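Local coordinates for protein cortical-lytic enzyme (Clostridium perfringens, PDB 5JIP) that probably acts as a muramidase of glycoside hydrolase family 25, cutting the peptidoglycan of the spore cortex during germination, at residues Asp18-Phe22 / Ile52-Phe56; Ala72-Ala76 / Gln88-Phe92. One frame throughout, in Å; residues are numbered along the deposited sequence.

Contact 1: residues Asp18-Phe22 / Ile52-Phe56; sequences DLNEF and IDNKF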
loop_
_atom_site.group_PDB
_atom_site.type_symbol
_atom_site.label_atom_id
_atom_site.label_comp_id
_atom_site.label_asym_id
_atom_site.label_seq_id
_atom_site.Cartn_x
_atom_site.Cartn_y
_atom_site.Cartn_z
ATOM N N ASP A 18 25.519 6.362 12.594
ATOM C CA ASP A 18 25.914 7.017 11.356
ATOM C C ASP A 18 27.347 7.510 11.500
ATOM O O ASP A 18 27.799 7.869 12.600
ATOM C CB ASP A 18 24.957 8.154 10.941
ATOM C CG ASP A 18 24.786 9.211 12.014
ATOM O OD1 ASP A 18 23.921 9.021 12.894
ATOM O OD2 ASP A 18 25.505 10.231 11.961
ATOM N N LEU A 19 28.060 7.470 10.373
ATOM C CA LEU A 19 29.515 7.614 10.319
ATOM C C LEU A 19 29.907 8.513 9.153
ATOM O O LEU A 19 29.147 8.693 8.197
ATOM C CB LEU A 19 30.212 6.253 10.131
ATOM C CG LEU A 19 29.858 5.089 11.058
ATOM C CD1 LEU A 19 30.477 3.788 10.526
ATOM C CD2 LEU A 19 30.326 5.369 12.456
ATOM N N ASN A 20 31.110 9.075 9.228
ATOM C CA ASN A 20 31.673 9.788 8.092
ATOM C C ASN A 20 33.194 9.692 8.175
ATOM O O ASN A 20 33.736 8.925 8.970
ATOM C CB ASN A 20 31.160 11.231 8.030
ATOM C CG ASN A 20 31.541 12.060 9.253
ATOM O OD1 ASN A 20 32.549 11.818 9.923
ATOM N ND2 ASN A 20 30.707 13.032 9.556
ATOM N N GLU A 21 33.883 10.455 7.325
ATOM C CA GLU A 21 35.337 10.315 7.252
ATOM C C GLU A 21 36.049 10.668 8.553
ATOM O O GLU A 21 37.235 10.329 8.710
ATOM C CB GLU A 21 35.865 11.180 6.119
ATOM C CG GLU A 21 35.766 12.664 6.356
ATOM C CD GLU A 21 36.236 13.437 5.151
ATOM O OE1 GLU A 21 37.426 13.859 5.152
ATOM O OE2 GLU A 21 35.441 13.581 4.197
ATOM N N PHE A 22 35.369 11.320 9.488
ATOM C CA PHE A 22 35.986 11.694 10.760
ATOM C C PHE A 22 35.733 10.665 11.843
ATOM O O PHE A 22 36.240 10.805 12.957
ATOM C CB PHE A 22 35.488 13.098 11.184
ATOM C CG PHE A 22 35.631 14.112 10.087
ATOM C CD1 PHE A 22 36.889 14.434 9.602
ATOM C CD2 PHE A 22 34.514 14.723 9.511
ATOM C CE1 PHE A 22 37.028 15.328 8.582
ATOM C CE2 PHE A 22 34.651 15.606 8.487
ATOM C CZ PHE A 22 35.903 15.930 8.021
ATOM N N ILE A 52 33.071 14.994 -2.048
ATOM C CA ILE A 52 32.798 13.612 -1.695
ATOM C C ILE A 52 33.458 13.327 -0.363
ATOM O O ILE A 52 34.581 13.779 -0.095
ATOM C CB ILE A 52 33.313 12.649 -2.780
ATOM C CG1 ILE A 52 32.889 11.220 -2.455
ATOM C CG2 ILE A 52 34.834 12.664 -2.851
ATOM C CD1 ILE A 52 33.082 10.244 -3.618
ATOM N N ASP A 53 32.748 12.628 0.510
ATOM C CA ASP A 53 33.335 12.228 1.774
ATOM C C ASP A 53 34.512 11.292 1.495
ATOM O O ASP A 53 34.431 10.407 0.640
ATOM C CB ASP A 53 32.276 11.551 2.659
ATOM C CG ASP A 53 32.857 11.012 3.953
ATOM O OD1 ASP A 53 33.515 9.955 3.908
ATOM O OD2 ASP A 53 32.667 11.636 5.025
ATOM N N ASN A 54 35.631 11.514 2.188
ATOM C CA ASN A 54 36.874 10.831 1.829
ATOM C C ASN A 54 36.937 9.369 2.256
ATOM O O ASN A 54 37.887 8.675 1.859
ATOM C CB ASN A 54 38.060 11.586 2.413
ATOM C CG ASN A 54 38.288 12.902 1.700
ATOM O OD1 ASN A 54 38.411 12.927 0.471
ATOM N ND2 ASN A 54 38.290 13.996 2.448
ATOM N N LYS A 55 35.978 8.887 3.062
ATOM C CA LYS A 55 35.875 7.475 3.389
ATOM C C LYS A 55 34.638 6.812 2.791
ATOM O O LYS A 55 34.513 5.585 2.878
ATOM C CB LYS A 55 35.859 7.277 4.918
ATOM C CG LYS A 55 37.193 7.584 5.619
ATOM C CD LYS A 55 38.173 6.487 5.361
ATOM C CE LYS A 55 39.314 6.557 6.350
ATOM N NZ LYS A 55 40.323 5.489 6.074
ATOM N N PHE A 56 33.751 7.573 2.140
ATOM C CA PHE A 56 32.502 6.993 1.660
ATOM C C PHE A 56 32.733 5.770 0.773
ATOM O O PHE A 56 32.157 4.703 1.006
ATOM C CB PHE A 56 31.678 8.045 0.925
ATOM C CG PHE A 56 30.466 7.475 0.257
ATOM C CD1 PHE A 56 29.541 6.765 1.001
ATOM C CD2 PHE A 56 30.260 7.624 -1.098
ATOM C CE1 PHE A 56 28.446 6.191 0.412
ATOM C CE2 PHE A 56 29.161 7.066 -1.703
ATOM C CZ PHE A 56 28.240 6.343 -0.945
HETATM O O HOH W 1 35.079 15.557 2.404
#
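E21 reaches over the turn at 53-55 and hands both carboxylate oxygens to N54. Its OE1 takes the side-chain amide, N54 ND2 to E21 OE1 being 2.8 Å, on the syn side and close to the amide plane. OE2 takes the backbone instead: N54 N lies 2.9 Å from E21 OE2 in a nearly straight bond, approaching from well above the carboxylate plane. The E21 carboxylate and N54 amide planes lie 70° apart; the one carboxylate accepts from both the side chain and the main chain of N54. D53 replies in the other direction, its OD2 accepting from E21 N at 2.9 Å through the syn lone pair, and its OD1 capping the turn before helix 56-66 through K55 N (2.8 Å). The E21 and D53 side chains run alongside each other in opposite directions, their carboxylates nearly perpendicular. CG of E21 sits between its own N and carbonyl carbon (chi1 69°), which sends the chain across to N54 and lays that CG over the centre of the F22 ring. K55 CG packs 3.7 Å from E21 CA before the lysine chain bends away. Two carboxylate oxygens, E21 OE2 and D53 OD2, lie 3.5 Å apart, and R41 forms salt bridges to both, which probably offsets their repulsion and keeps the pair ionised.

Contact 2: residues Ala72-Ala76 / Gln88-Phe92; sequences AYHFA and QADQF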
loop_
_atom_site.group_PDB
_atom_site.type_symbol
_atom_site.label_atom_id
_atom_site.label_comp_id
_atom_site.label_asym_id
_atom_site.label_seq_id
_atom_site.Cartn_x
_atom_site.Cartn_y
_atom_site.Cartn_z
ATOM N N ALA A 72 23.343 6.342 2.738
ATOM C CA ALA A 72 24.233 7.498 2.830
ATOM C C ALA A 72 23.466 8.805 2.758
ATOM O O ALA A 72 22.354 8.884 2.215
ATOM C CB ALA A 72 25.284 7.447 1.731
ATOM N N TYR A 73 24.120 9.858 3.251
ATOM C CA TYR A 73 23.516 11.170 3.300
ATOM C C TYR A 73 24.390 12.208 2.608
ATOM O O TYR A 73 25.604 12.023 2.411
ATOM C CB TYR A 73 23.228 11.604 4.740
ATOM C CG TYR A 73 24.406 11.791 5.656
ATOM C CD1 TYR A 73 25.151 12.972 5.650
ATOM C CD2 TYR A 73 24.747 10.811 6.569
ATOM C CE1 TYR A 73 26.213 13.137 6.497
ATOM C CE2 TYR A 73 25.823 10.973 7.429
ATOM C CZ TYR A 73 26.545 12.133 7.387
ATOM O OH TYR A 73 27.610 12.272 8.242
ATOM N N HIS A 74 23.720 13.282 2.208
ATOM C CA HIS A 74 24.330 14.499 1.689
ATOM C C HIS A 74 24.120 15.647 2.672
ATOM O O HIS A 74 22.980 15.933 3.063
ATOM C CB HIS A 74 23.724 14.880 0.333
ATOM C CG HIS A 74 24.170 16.219 -0.163
ATOM N ND1 HIS A 74 25.437 16.443 -0.651
ATOM C CD2 HIS A 74 23.521 17.409 -0.236
ATOM C CE1 HIS A 74 25.542 17.711 -1.021
ATOM N NE2 HIS A 74 24.396 18.319 -0.771
ATOM N N PHE A 75 25.198 16.353 3.020
ATOM C CA PHE A 75 25.077 17.529 3.877
ATOM C C PHE A 75 24.699 18.719 3.009
ATOM O O PHE A 75 25.479 19.167 2.157
ATOM C CB PHE A 75 26.356 17.809 4.661
ATOM C CG PHE A 75 26.214 18.954 5.607
ATOM C CD1 PHE A 75 26.425 20.256 5.188
ATOM C CD2 PHE A 75 25.846 18.729 6.913
ATOM C CE1 PHE A 75 26.269 21.316 6.060
ATOM C CE2 PHE A 75 25.678 19.785 7.794
ATOM C CZ PHE A 75 25.913 21.070 7.371
ATOM N N ALA A 76 23.502 19.241 3.241
ATOM C CA ALA A 76 22.934 20.267 2.379
ATOM C C ALA A 76 23.553 21.640 2.642
ATOM O O ALA A 76 23.926 21.973 3.771
ATOM C CB ALA A 76 21.441 20.340 2.608
ATOM N N GLN A 88 22.783 20.147 -6.264
ATOM C CA GLN A 88 23.216 19.277 -5.184
ATOM C C GLN A 88 22.548 17.918 -5.277
ATOM O O GLN A 88 23.200 16.895 -5.040
ATOM C CB GLN A 88 22.959 19.923 -3.835
ATOM C CG GLN A 88 23.990 21.012 -3.537
ATOM C CD GLN A 88 23.715 21.755 -2.271
ATOM O OE1 GLN A 88 23.518 21.161 -1.202
ATOM N NE2 GLN A 88 23.732 23.079 -2.369
ATOM N N ALA A 89 21.265 17.874 -5.650
ATOM C CA ALA A 89 20.628 16.571 -5.832
ATOM C C ALA A 89 21.327 15.769 -6.926
ATOM O O ALA A 89 21.586 14.566 -6.764
ATOM C CB ALA A 89 19.142 16.726 -6.156
ATOM N N ASP A 90 21.658 16.412 -8.047
ATOM C CA ASP A 90 22.348 15.687 -9.106
ATOM C C ASP A 90 23.721 15.216 -8.649
ATOM O O ASP A 90 24.162 14.131 -9.030
ATOM C CB ASP A 90 22.487 16.555 -10.358
ATOM C CG ASP A 90 21.186 16.687 -11.140
ATOM O OD1 ASP A 90 20.191 15.983 -10.844
ATOM O OD2 ASP A 90 21.155 17.503 -12.071
ATOM N N GLN A 91 24.422 16.032 -7.852
ATOM C CA GLN A 91 25.750 15.642 -7.372
ATOM C C GLN A 91 25.663 14.451 -6.430
ATOM O O GLN A 91 26.480 13.525 -6.501
ATOM C CB GLN A 91 26.416 16.817 -6.663
ATOM C CG GLN A 91 26.857 17.956 -7.595
ATOM C CD GLN A 91 27.204 19.243 -6.839
ATOM O OE1 GLN A 91 26.692 19.494 -5.753
ATOM N NE2 GLN A 91 28.060 20.061 -7.424
ATOM N N PHE A 92 24.682 14.477 -5.529
ATOM C CA PHE A 92 24.453 13.377 -4.601
ATOM C C PHE A 92 24.149 12.079 -5.350
ATOM O O PHE A 92 24.710 11.021 -5.033
ATOM C CB PHE A 92 23.317 13.789 -3.668
ATOM C CG PHE A 92 23.008 12.810 -2.557
ATOM C CD1 PHE A 92 24.005 12.079 -1.920
ATOM C CD2 PHE A 92 21.695 12.657 -2.131
ATOM C CE1 PHE A 92 23.689 11.214 -0.889
ATOM C CE2 PHE A 92 21.383 11.791 -1.101
ATOM C CZ PHE A 92 22.372 11.064 -0.479
#
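Strand 72-75 and helix 88-92 run roughly antiparallel, their axes 147° apart and 9.7 Å at closest approach, with H74 and F92 facing each other across the gap. H74 does most of the joining. Its CB sits over the centre of one face of the F92 ring, 3.6 Å from the centroid and only 13° off the normal, a clear CH-pi contact. The two rings themselves meet obliquely. Farther along the imidazole, H74 NE2 donates to Q88 OE1 at 3.0 Å, in the plane of the ring and almost straight. The Q88 side chain comes in transverse to that of H74, its amide tipped well away from the ring plane. On its other nitrogen, ND1, H74 is bonded to S43 of strand 38-44, so both ring nitrogens are engaged, which should fix the turn of the imidazole.

This is the packing of a beta-alpha-beta unit, strand 70-75, helix 83-100 and strand 111-113, within the TIM-barrel-like domain of family 25; the helix covers the strand from the outside of the barrel.

F92 has its CG anti to the backbone N (chi1 -175°), which carries the ring in toward the strand until CZ lies 3.5 Å from A72 O, with that oxygen at the ring edge. Q88 extends beyond CG to reach A76 as well, its OE1 lying 3.7 Å from A76 CA, while its NE2 donates to K77 O. The F92 ring also meets that of F138.

Overall arrangement
Both contacts belong to the barrel-like catalytic domain and reach its one large sheet, but at different depths. Contact 1 is a surface contact about 19 Å from the chain's centre, where the residues just after strand 15-19 meet the turn before helix 56-66, and it relies on carboxylates, backbone amides and the arginine of strand 38-44. Contact 2 is buried, its centre about 13 Å from that of the chain; it seats a helix on its strand by aromatic and aliphatic packing, with a single hydrogen bond, from imidazole to amide, between the two segments. Their centres lie 13 Å apart, and they touch directly, as F56 CE1 packs 3.6 Å from A72 CB.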